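Local atomic coordinates of zinc finger (CCCH type) motif-containing protein (Toxoplasma gondii, PDB entry 7NG2), a protein that probably reads N6-methyladenosine marks in messenger RNA through its YTH domain, the part crystallised here without RNA, in the context of cleavage and polyadenylation. Residues A[27-32]-A[85-90]; A[60-63]-A[68-71]; A[89-92]-A[96-99]; A[114-119]-A[124-129]. All coordinates share one frame; numbering follows the deposited sequence. Where two conformers were deposited one is given.

Contact 1: residues A[27-32]-A[85-90]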
loop_
_atom_site.group_PDB
_atom_site.type_symbol
_atom_site.label_atom_id
_atom_site.label_comp_id
_atom_site.label_asym_id
_atom_site.label_seq_id
_atom_site.Cartn_x
_atom_site.Cartn_y
_atom_site.Cartn_z
ATOM N N ILE A 27 -3.207 6.532 8.608
ATOM C CA ILE A 27 -1.908 6.553 7.937
ATOM C C ILE A 27 -0.806 6.895 8.929
ATOM O O ILE A 27 0.256 6.258 8.951
ATOM C CB ILE A 27 -1.931 7.541 6.755
ATOM C CG1 ILE A 27 -3.001 7.141 5.738
ATOM C CG2 ILE A 27 -0.550 7.620 6.102
ATOM C CD1 ILE A 27 -2.722 5.829 5.050
ATOM N N TYR A 28 -1.042 7.905 9.770
ATOM C CA TYR A 28 -0.042 8.291 10.759
ATOM C C TYR A 28 0.263 7.135 11.701
ATOM O O TYR A 28 1.431 6.857 11.995
ATOM C CB TYR A 28 -0.518 9.511 11.549
ATOM C CG TYR A 28 -0.787 10.730 10.702
ATOM C CD1 TYR A 28 -0.076 10.968 9.533
ATOM C CD2 TYR A 28 -1.766 11.646 11.073
ATOM C CE1 TYR A 28 -0.328 12.091 8.760
ATOM C CE2 TYR A 28 -2.025 12.767 10.307
ATOM C CZ TYR A 28 -1.305 12.983 9.151
ATOM O OH TYR A 28 -1.566 14.097 8.388
ATOM N N THR A 29 -0.773 6.440 12.167
ATOM C CA THR A 29 -0.568 5.272 13.016
ATOM C C THR A 29 0.227 4.195 12.288
ATOM O O THR A 29 1.108 3.554 12.873
ATOM C CB THR A 29 -1.925 4.739 13.474
ATOM O OG1 THR A 29 -2.566 5.731 14.286
ATOM C CG2 THR A 29 -1.764 3.464 14.274
ATOM N N SER A 30 -0.067 3.989 11.004
ATOM C CA SER A 30 0.644 2.989 10.216
ATOM C C SER A 30 2.130 3.317 10.114
ATOM O O SER A 30 2.980 2.427 10.251
ATOM C CB SER A 30 0.014 2.906 8.826
ATOM O OG SER A 30 0.630 1.896 8.041
ATOM N N ILE A 31 2.459 4.591 9.895
ATOM C CA ILE A 31 3.855 5.008 9.821
ATOM C C ILE A 31 4.520 4.872 11.186
ATOM O O ILE A 31 5.668 4.422 11.296
ATOM C CB ILE A 31 3.945 6.448 9.276
ATOM C CG1 ILE A 31 3.488 6.495 7.817
ATOM C CG2 ILE A 31 5.357 6.993 9.404
ATOM C CD1 ILE A 31 3.174 7.896 7.339
ATOM N N GLN A 32 3.796 5.230 12.250
ATOM C CA GLN A 32 4.372 5.233 13.590
ATOM C C GLN A 32 4.704 3.822 14.060
ATOM O O GLN A 32 5.734 3.607 14.712
ATOM C CB GLN A 32 3.388 5.905 14.546
ATOM C CG GLN A 32 3.894 6.122 15.952
ATOM C CD GLN A 32 2.852 6.790 16.824
ATOM O OE1 GLN A 32 1.676 6.854 16.460
ATOM N NE2 GLN A 32 3.275 7.300 17.975
ATOM N N GLY A 85 -6.194 -4.421 18.599
ATOM C CA GLY A 85 -7.143 -3.358 18.879
ATOM C C GLY A 85 -6.691 -1.955 18.546
ATOM O O GLY A 85 -7.399 -1.001 18.882
ATOM N N ILE A 86 -5.552 -1.798 17.868
ATOM C CA ILE A 86 -4.973 -0.474 17.660
ATOM C C ILE A 86 -5.907 0.451 16.886
ATOM O O ILE A 86 -5.864 1.674 17.068
ATOM C CB ILE A 86 -3.583 -0.593 17.000
ATOM C CG1 ILE A 86 -2.839 0.743 17.088
ATOM C CG2 ILE A 86 -3.701 -1.092 15.549
ATOM C CD1 ILE A 86 -1.395 0.685 16.609
ATOM N N TRP A 87 -6.764 -0.099 16.026
ATOM C CA TRP A 87 -7.605 0.732 15.169
ATOM C C TRP A 87 -8.917 1.120 15.825
ATOM O O TRP A 87 -9.693 1.875 15.237
ATOM C CB TRP A 87 -7.900 0.029 13.840
ATOM C CG TRP A 87 -6.668 -0.392 13.131
ATOM C CD1 TRP A 87 -6.269 -1.673 12.879
ATOM C CD2 TRP A 87 -5.639 0.461 12.613
ATOM N NE1 TRP A 87 -5.067 -1.664 12.216
ATOM C CE2 TRP A 87 -4.656 -0.368 12.049
ATOM C CE3 TRP A 87 -5.459 1.848 12.569
ATOM C CZ2 TRP A 87 -3.508 0.143 11.440
ATOM C CZ3 TRP A 87 -4.324 2.353 11.968
ATOM C CH2 TRP A 87 -3.361 1.504 11.414
ATOM N N GLY A 88 -9.187 0.632 17.026
ATOM C CA GLY A 88 -10.464 0.879 17.648
ATOM C C GLY A 88 -11.524 -0.054 17.103
ATOM O O GLY A 88 -11.222 -1.095 16.515
ATOM N N PRO A 89 -12.794 0.313 17.285
ATOM C CA PRO A 89 -13.891 -0.619 16.962
ATOM C C PRO A 89 -13.921 -1.116 15.523
ATOM O O PRO A 89 -14.463 -2.201 15.271
ATOM C CB PRO A 89 -15.144 0.189 17.318
ATOM C CG PRO A 89 -14.680 1.134 18.383
ATOM C CD PRO A 89 -13.276 1.515 17.985
ATOM N N VAL A 90 -13.374 -0.360 14.567
ATOM C CA VAL A 90 -13.296 -0.850 13.192
ATOM C C VAL A 90 -12.498 -2.147 13.098
ATOM O O VAL A 90 -12.676 -2.916 12.147
ATOM C CB VAL A 90 -12.766 0.248 12.243
ATOM C CG1 VAL A 90 -11.276 0.429 12.432
ATOM C CG2 VAL A 90 -13.084 -0.097 10.789
#
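S30 touches the W87 ring, and its hydroxyl OG is hydrogen-bonded to both V35 O and W102 NE1, which ties S30 to strand 35-36 and strand 98-109. S30 N lies at the rim of the W87 indole, near its plane, 4.1 Å from CH2. One residue earlier, T29 gives the largest share of the contact on the helix side. Its methyl CG2 stands anti to the backbone N and is directed at the loop, while OG1 turns back to S25 O in the preceding helical turn. CG2 meets W87 CZ3 at 3.6 Å, obliquely to the ring, and I86 CD1 at 3.6 Å, where the two side chains reach tip to tip. Within the type I turn from G85 to G88, I86 CG2 sits 3.6 Å above one face of the indole, offset toward its rim. W87 also packs edge-to-face with W36, and an isopropanol molecule lies near its side chain, a setting consistent with the tryptophan cage that YTH domains use for methylated adenine. No polar bond joins helix and loop across the 147 Å² they bury together, so contact and shape position the indole here.

Contact 2: residues A[60-63]-A[68-71]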
loop_
_atom_site.group_PDB
_atom_site.type_symbol
_atom_site.label_atom_id
_atom_site.label_comp_id
_atom_site.label_asym_id
_atom_site.label_seq_id
_atom_site.Cartn_x
_atom_site.Cartn_y
_atom_site.Cartn_z
ATOM N N PHE A 60 -0.205 3.818 -0.782
ATOM C CA PHE A 60 -1.212 4.379 0.116
ATOM C C PHE A 60 -1.813 5.659 -0.444
ATOM O O PHE A 60 -1.084 6.573 -0.843
ATOM C CB PHE A 60 -0.587 4.666 1.472
ATOM C CG PHE A 60 -0.332 3.430 2.291
ATOM C CD1 PHE A 60 0.860 2.730 2.167
ATOM C CD2 PHE A 60 -1.288 2.962 3.184
ATOM C CE1 PHE A 60 1.110 1.597 2.926
ATOM C CE2 PHE A 60 -1.045 1.822 3.941
ATOM C CZ PHE A 60 0.152 1.140 3.803
ATOM N N SER A 61 -3.142 5.731 -0.433
ATOM C CA SER A 61 -3.886 6.888 -0.926
ATOM C C SER A 61 -5.067 7.156 0.001
ATOM O O SER A 61 -6.062 6.425 -0.016
ATOM C CB SER A 61 -4.364 6.626 -2.353
ATOM O OG SER A 61 -5.227 7.666 -2.776
ATOM N N ALA A 62 -4.973 8.213 0.797
ATOM C CA ALA A 62 -6.088 8.573 1.658
ATOM C C ALA A 62 -7.281 9.028 0.822
ATOM O O ALA A 62 -7.125 9.660 -0.227
ATOM C CB ALA A 62 -5.667 9.693 2.607
ATOM N N ASN A 63 -8.479 8.668 1.272
ATOM C CA ASN A 63 -9.696 9.054 0.568
ATOM C C ASN A 63 -9.743 10.567 0.384
ATOM O O ASN A 63 -9.583 11.327 1.340
ATOM C CB ASN A 63 -10.916 8.608 1.378
ATOM C CG ASN A 63 -11.140 7.101 1.355
ATOM O OD1 ASN A 63 -10.479 6.361 0.634
ATOM N ND2 ASN A 63 -12.100 6.645 2.156
ATOM N N PHE A 68 -1.166 9.927 -3.827
ATOM C CA PHE A 68 -0.502 8.961 -2.963
ATOM C C PHE A 68 0.311 9.685 -1.903
ATOM O O PHE A 68 0.911 10.732 -2.171
ATOM C CB PHE A 68 0.454 8.051 -3.746
ATOM C CG PHE A 68 -0.228 7.134 -4.723
ATOM C CD1 PHE A 68 -0.972 6.046 -4.291
ATOM C CD2 PHE A 68 -0.103 7.351 -6.086
ATOM C CE1 PHE A 68 -1.583 5.190 -5.208
ATOM C CE2 PHE A 68 -0.710 6.501 -7.001
ATOM C CZ PHE A 68 -1.453 5.423 -6.567
ATOM N N GLN A 69 0.364 9.092 -0.712
ATOM C CA GLN A 69 1.193 9.583 0.377
ATOM C C GLN A 69 2.478 8.783 0.540
ATOM O O GLN A 69 3.319 9.151 1.367
ATOM C CB GLN A 69 0.410 9.598 1.701
ATOM C CG GLN A 69 -0.706 10.634 1.762
ATOM C CD GLN A 69 -1.898 10.244 0.915
ATOM O OE1 GLN A 69 -2.466 9.173 1.094
ATOM N NE2 GLN A 69 -2.274 11.110 -0.021
ATOM N N GLY A 70 2.654 7.726 -0.232
ATOM C CA GLY A 70 3.856 6.930 -0.159
ATOM C C GLY A 70 3.542 5.475 -0.426
ATOM O O GLY A 70 2.470 5.119 -0.900
ATOM N N PHE A 71 4.517 4.627 -0.112
ATOM C CA PHE A 71 4.335 3.202 -0.326
ATOM C C PHE A 71 5.161 2.423 0.684
ATOM O O PHE A 71 6.103 2.945 1.286
ATOM C CB PHE A 71 4.627 2.759 -1.775
ATOM C CG PHE A 71 6.074 2.866 -2.192
ATOM C CD1 PHE A 71 6.560 4.044 -2.732
ATOM C CD2 PHE A 71 6.935 1.779 -2.090
ATOM C CE1 PHE A 71 7.885 4.148 -3.147
ATOM C CE2 PHE A 71 8.248 1.878 -2.502
ATOM C CZ PHE A 71 8.727 3.066 -3.031
#
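F68 lies near the start of the return strand of the beta hairpin 55-62/67-74, facing F60 and S61 on the outgoing strand. The two run antiparallel at 155°, with axes 4.7 Å apart. F68 CA makes a C-H...O contact of 3.2 Å with F60 O, an oxygen that also lies at the edge of the F68 ring. S61 CB approaches that ring obliquely, 3.9 Å from CD1. At Q69 the backbone N donates to the same F60 O over 2.9 Å, and the side chain then adds a bond of its own. Bent at chi2 (73°), it folds back along the neighbouring strand until OE1 accepts from A62 N at 2.7 Å. G70 follows, its O accepting from F60 N at 3.0 Å. Q69 and G70 together span the two bonds made by the single residue F60, and with a helix-like psi at Q69 (-4°) and a positive phi at G70 the strand carries a beta bulge here. The F60 ring, stacked on W102 and edge-to-face with W36, places this irregular pairing beside the tryptophan cluster of the YTH domain. Last comes F71, whose CA lies at the edge of the F60 ring, 4.3 Å from CD1.

Contact 3: residues A[89-92]-A[96-99]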
loop_
_atom_site.group_PDB
_atom_site.type_symbol
_atom_site.label_atom_id
_atom_site.label_comp_id
_atom_site.label_asym_id
_atom_site.label_seq_id
_atom_site.Cartn_x
_atom_site.Cartn_y
_atom_site.Cartn_z
ATOM N N PRO A 89 -12.794 0.313 17.285
ATOM C CA PRO A 89 -13.891 -0.619 16.962
ATOM C C PRO A 89 -13.921 -1.116 15.523
ATOM O O PRO A 89 -14.463 -2.201 15.271
ATOM C CB PRO A 89 -15.144 0.189 17.318
ATOM C CG PRO A 89 -14.680 1.134 18.383
ATOM C CD PRO A 89 -13.276 1.515 17.985
ATOM N N VAL A 90 -13.374 -0.360 14.567
ATOM C CA VAL A 90 -13.296 -0.850 13.192
ATOM C C VAL A 90 -12.498 -2.147 13.098
ATOM O O VAL A 90 -12.676 -2.916 12.147
ATOM C CB VAL A 90 -12.766 0.248 12.243
ATOM C CG1 VAL A 90 -11.276 0.429 12.432
ATOM C CG2 VAL A 90 -13.084 -0.097 10.789
ATOM N N GLN A 91 -11.633 -2.418 14.082
ATOM C CA GLN A 91 -10.897 -3.680 14.126
ATOM C C GLN A 91 -11.829 -4.873 13.934
ATOM O O GLN A 91 -11.467 -5.859 13.283
ATOM C CB GLN A 91 -10.167 -3.774 15.467
ATOM C CG GLN A 91 -9.059 -4.794 15.548
ATOM C CD GLN A 91 -7.761 -4.288 14.959
ATOM O OE1 GLN A 91 -7.112 -3.383 15.507
ATOM N NE2 GLN A 91 -7.372 -4.866 13.837
ATOM N N LEU A 92 -13.052 -4.782 14.469
ATOM C CA LEU A 92 -14.005 -5.884 14.405
ATOM C C LEU A 92 -14.484 -6.190 12.990
ATOM O O LEU A 92 -14.998 -7.288 12.753
ATOM C CB LEU A 92 -15.203 -5.580 15.307
ATOM C CG LEU A 92 -14.901 -5.377 16.795
ATOM C CD1 LEU A 92 -16.043 -4.647 17.491
ATOM C CD2 LEU A 92 -14.661 -6.721 17.452
ATOM N N SER A 96 -6.952 -9.441 10.465
ATOM C CA SER A 96 -5.970 -9.172 11.506
ATOM C C SER A 96 -4.897 -8.211 10.991
ATOM O O SER A 96 -4.640 -8.104 9.785
ATOM C CB SER A 96 -5.305 -10.468 11.973
ATOM O OG SER A 96 -6.221 -11.319 12.643
ATOM N N ASN A 97 -4.266 -7.504 11.927
ATOM C CA ASN A 97 -3.201 -6.574 11.586
ATOM C C ASN A 97 -1.999 -7.309 11.010
ATOM O O ASN A 97 -1.667 -8.424 11.413
ATOM C CB ASN A 97 -2.745 -5.821 12.835
ATOM C CG ASN A 97 -3.830 -4.941 13.408
ATOM O OD1 ASN A 97 -4.695 -4.460 12.691
ATOM N ND2 ASN A 97 -3.785 -4.719 14.715
ATOM N N PHE A 98 -1.329 -6.666 10.062
ATOM C CA PHE A 98 -0.086 -7.192 9.526
ATOM C C PHE A 98 0.968 -6.093 9.505
ATOM O O PHE A 98 0.655 -4.899 9.524
ATOM C CB PHE A 98 -0.257 -7.824 8.130
ATOM C CG PHE A 98 -0.876 -6.911 7.098
ATOM C CD1 PHE A 98 -0.081 -6.112 6.299
ATOM C CD2 PHE A 98 -2.251 -6.887 6.907
ATOM C CE1 PHE A 98 -0.640 -5.299 5.328
ATOM C CE2 PHE A 98 -2.819 -6.071 5.943
ATOM C CZ PHE A 98 -2.007 -5.275 5.151
ATOM N N ARG A 99 2.229 -6.515 9.499
ATOM C CA ARG A 99 3.333 -5.569 9.526
ATOM C C ARG A 99 3.560 -4.966 8.145
ATOM O O ARG A 99 3.472 -5.654 7.119
ATOM C CB ARG A 99 4.609 -6.257 10.012
ATOM C CG ARG A 99 4.676 -6.409 11.525
ATOM C CD ARG A 99 6.054 -6.849 11.998
ATOM N NE ARG A 99 6.379 -8.203 11.563
ATOM C CZ ARG A 99 7.413 -8.512 10.786
ATOM N NH1 ARG A 99 8.229 -7.559 10.349
ATOM N NH2 ARG A 99 7.629 -9.774 10.444
#
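A single amide-to-amide hydrogen bond between the side chains of Q91 and N97 makes this contact, joining a 3-10 turn at 89-92 to the residues that lead into strand 98-109 of the YTH domain. The turn is documented by L92 N bonding to P89 O at 3.0 Å. The main chains themselves stay well apart, since even the closest CA atoms, of Q91 and S96, are 7.8 Å from each other, and only 87 Å² is buried.

Q91 reaches N97 because CG is anti to the backbone N and the chain then bends at chi2 (82°), which swings its amide toward the asparagine. NE2 donates to N97 OD1 with the acceptor close to the plane of the Q91 amide. Seen from the acceptor the fit is less regular: the donor stands above the N97 carbonyl plane, 44° out of it, and the two amide planes are 70° apart.

The surroundings may account for this tilt. N97 ND2 is held by L82 O, which restricts the rotation of the N97 amide. The two side chains also each offer W87 a weak bond, Q91 OE1 to its N and N97 OD1 to its NE1, while the main chain of N97 is bonded to D79 and that of F98 to W36. The bond that crosses between the two segments runs from Q91 NE2 to N97 OD1 at 2.9 Å.

Contact 4: residues A[114-119]-A[124-129]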
loop_
_atom_site.group_PDB
_atom_site.type_symbol
_atom_site.label_atom_id
_atom_site.label_comp_id
_atom_site.label_asym_id
_atom_site.label_seq_id
_atom_site.Cartn_x
_atom_site.Cartn_y
_atom_site.Cartn_z
ATOM N N GLY A 114 -1.180 12.482 -15.411
ATOM C CA GLY A 114 -1.910 12.600 -16.653
ATOM C C GLY A 114 -2.941 11.496 -16.795
ATOM O O GLY A 114 -3.516 11.006 -15.822
ATOM N N LYS A 115 -3.158 11.085 -18.041
ATOM C CA LYS A 115 -4.180 10.099 -18.381
ATOM C C LYS A 115 -3.595 8.711 -18.142
ATOM O O LYS A 115 -3.085 8.046 -19.047
ATOM C CB LYS A 115 -4.566 10.252 -19.845
ATOM C CG LYS A 115 -4.592 11.686 -20.339
ATOM C CD LYS A 115 -4.595 11.719 -21.861
ATOM C CE LYS A 115 -5.992 11.752 -22.437
ATOM N NZ LYS A 115 -6.165 12.923 -23.339
ATOM N N VAL A 116 -3.666 8.261 -16.899
ATOM C CA VAL A 116 -3.228 6.913 -16.542
ATOM C C VAL A 116 -4.455 6.077 -16.237
ATOM O O VAL A 116 -5.262 6.439 -15.369
ATOM C CB VAL A 116 -2.249 6.909 -15.354
ATOM C CG1 VAL A 116 -1.962 5.486 -14.919
ATOM C CG2 VAL A 116 -0.967 7.599 -15.739
ATOM N N THR A 117 -4.598 4.959 -16.940
ATOM C CA THR A 117 -5.655 4.005 -16.664
ATOM C C THR A 117 -5.041 2.671 -16.266
ATOM O O THR A 117 -3.885 2.366 -16.581
ATOM C CB THR A 117 -6.576 3.818 -17.873
ATOM O OG1 THR A 117 -5.803 3.410 -19.005
ATOM C CG2 THR A 117 -7.288 5.124 -18.195
ATOM N N ASN A 118 -5.832 1.880 -15.557
ATOM C CA ASN A 118 -5.373 0.591 -15.066
ATOM C C ASN A 118 -6.047 -0.514 -15.864
ATOM O O ASN A 118 -7.245 -0.768 -15.663
ATOM C CB ASN A 118 -5.731 0.469 -13.586
ATOM C CG ASN A 118 -5.224 -0.809 -12.971
ATOM O OD1 ASN A 118 -4.697 -1.685 -13.662
ATOM N ND2 ASN A 118 -5.388 -0.932 -11.661
ATOM N N PRO A 119 -5.325 -1.219 -16.744
ATOM C CA PRO A 119 -5.959 -2.286 -17.534
ATOM C C PRO A 119 -6.431 -3.455 -16.702
ATOM O O PRO A 119 -7.219 -4.269 -17.199
ATOM C CB PRO A 119 -4.851 -2.712 -18.507
ATOM C CG PRO A 119 -3.590 -2.385 -17.789
ATOM C CD PRO A 119 -3.880 -1.119 -17.010
ATOM N N LEU A 124 -9.905 1.877 -15.935
ATOM C CA LEU A 124 -10.398 3.032 -15.210
ATOM C C LEU A 124 -9.235 3.941 -14.824
ATOM O O LEU A 124 -8.097 3.478 -14.687
ATOM C CB LEU A 124 -11.118 2.581 -13.943
ATOM C CG LEU A 124 -12.542 2.061 -14.134
ATOM C CD1 LEU A 124 -13.061 1.461 -12.838
ATOM C CD2 LEU A 124 -13.459 3.173 -14.621
ATOM N N PRO A 125 -9.495 5.237 -14.652
ATOM C CA PRO A 125 -8.437 6.141 -14.195
ATOM C C PRO A 125 -7.904 5.694 -12.845
ATOM O O PRO A 125 -8.630 5.135 -12.022
ATOM C CB PRO A 125 -9.147 7.497 -14.085
ATOM C CG PRO A 125 -10.355 7.373 -14.951
ATOM C CD PRO A 125 -10.772 5.941 -14.863
ATOM N N LEU A 126 -6.612 5.945 -12.634
ATOM C CA LEU A 126 -5.967 5.595 -11.375
ATOM C C LEU A 126 -6.715 6.179 -10.185
ATOM O O LEU A 126 -6.805 5.545 -9.125
ATOM C CB LEU A 126 -4.551 6.153 -11.407
ATOM C CG LEU A 126 -3.459 5.489 -10.591
ATOM C CD1 LEU A 126 -3.472 3.971 -10.747
ATOM C CD2 LEU A 126 -2.147 6.070 -11.054
ATOM N N ARG A 127 -7.285 7.373 -10.345
ATOM C CA ARG A 127 -7.999 8.002 -9.243
ATOM C C ARG A 127 -9.208 7.193 -8.792
ATOM O O ARG A 127 -9.651 7.351 -7.651
ATOM C CB ARG A 127 -8.425 9.426 -9.629
ATOM C CG ARG A 127 -9.557 9.482 -10.650
ATOM C CD ARG A 127 -10.116 10.898 -10.846
ATOM N NE ARG A 127 -11.110 10.928 -11.921
ATOM C CZ ARG A 127 -10.807 10.968 -13.215
ATOM N NH1 ARG A 127 -9.538 11.002 -13.602
ATOM N NH2 ARG A 127 -11.770 10.976 -14.128
ATOM N N LYS A 128 -9.755 6.334 -9.647
ATOM C CA LYS A 128 -10.919 5.546 -9.270
ATOM C C LYS A 128 -10.545 4.224 -8.612
ATOM O O LYS A 128 -11.426 3.394 -8.372
ATOM C CB LYS A 128 -11.854 5.340 -10.466
ATOM C CG LYS A 128 -12.328 6.647 -11.097
ATOM C CD LYS A 128 -13.749 6.536 -11.632
ATOM C CE LYS A 128 -14.764 6.466 -10.499
ATOM N NZ LYS A 128 -15.112 7.817 -9.969
ATOM N N SER A 129 -9.269 4.031 -8.286
ATOM C CA SER A 129 -8.846 2.829 -7.584
ATOM C C SER A 129 -9.570 2.707 -6.253
ATOM O O SER A 129 -9.691 3.675 -5.502
ATOM C CB SER A 129 -7.346 2.896 -7.306
ATOM O OG SER A 129 -6.607 2.998 -8.507
HETATM O O HOH W 1 -6.048 1.599 -10.517
#
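A proline stands in the strand pairing: P125 lies opposite T117 as an antiparallel, non-hydrogen-bonded pair, with CA atoms 4.3 Å apart. At such a position the missing N-H costs no cross-strand bond, and the hairpin is closed on either side of it. N118 N donates to L124 O at 2.9 Å, and L126 N donates to V116 O at 3.1 Å. Both oxygens take a C-H...O contact as well, T117 CA lying 3.2 Å from L124 O and P125 CA 3.4 Å from V116 O.

Beyond the pairing, V116 and L126 lie side by side and point the same way, with V116 CG1 touching L126 CD2 at 3.9 Å. V116 CG1 and L126 CG both run anti to their backbone N, and chi2 of L126 (46°) then directs CD2 at the valine. The N118 amide is held at both ends, since OD1 takes W120 N in an Asx turn and ND2 reaches E134 O. ND2 also donates to a water, whose further link to S129 OG is doubtful because it is suspiciously short. This hydroxyl donates to L126 O, which also accepts from S129 N.

The hairpin forms a small, weakly bonded two-strand sheet apart from the main one. L126 packs on I18 of strand 14-21 and L143 of helix 137-149, while V116 rests on L139 of that same helix.

From the N terminus, helix 24-33 supplies the first side of contact 1, whose loop closes only at 85-90. Contact 2 falls within that span, joining strands 55-62 and 67-74, and in the conformer given I27 of contact 1 packs on F60 of contact 2. Contact 3 starts on P89 and V90, the residues where contact 1 ends, and closes a short loop into strand 98-109, a sheet neighbour of strand 67-74. W87 and N97 bring these two contacts together. Contact 4 follows separately, in series, as a hairpin across the chain's centre, about 28 Å from contacts 1 and 3 between centres.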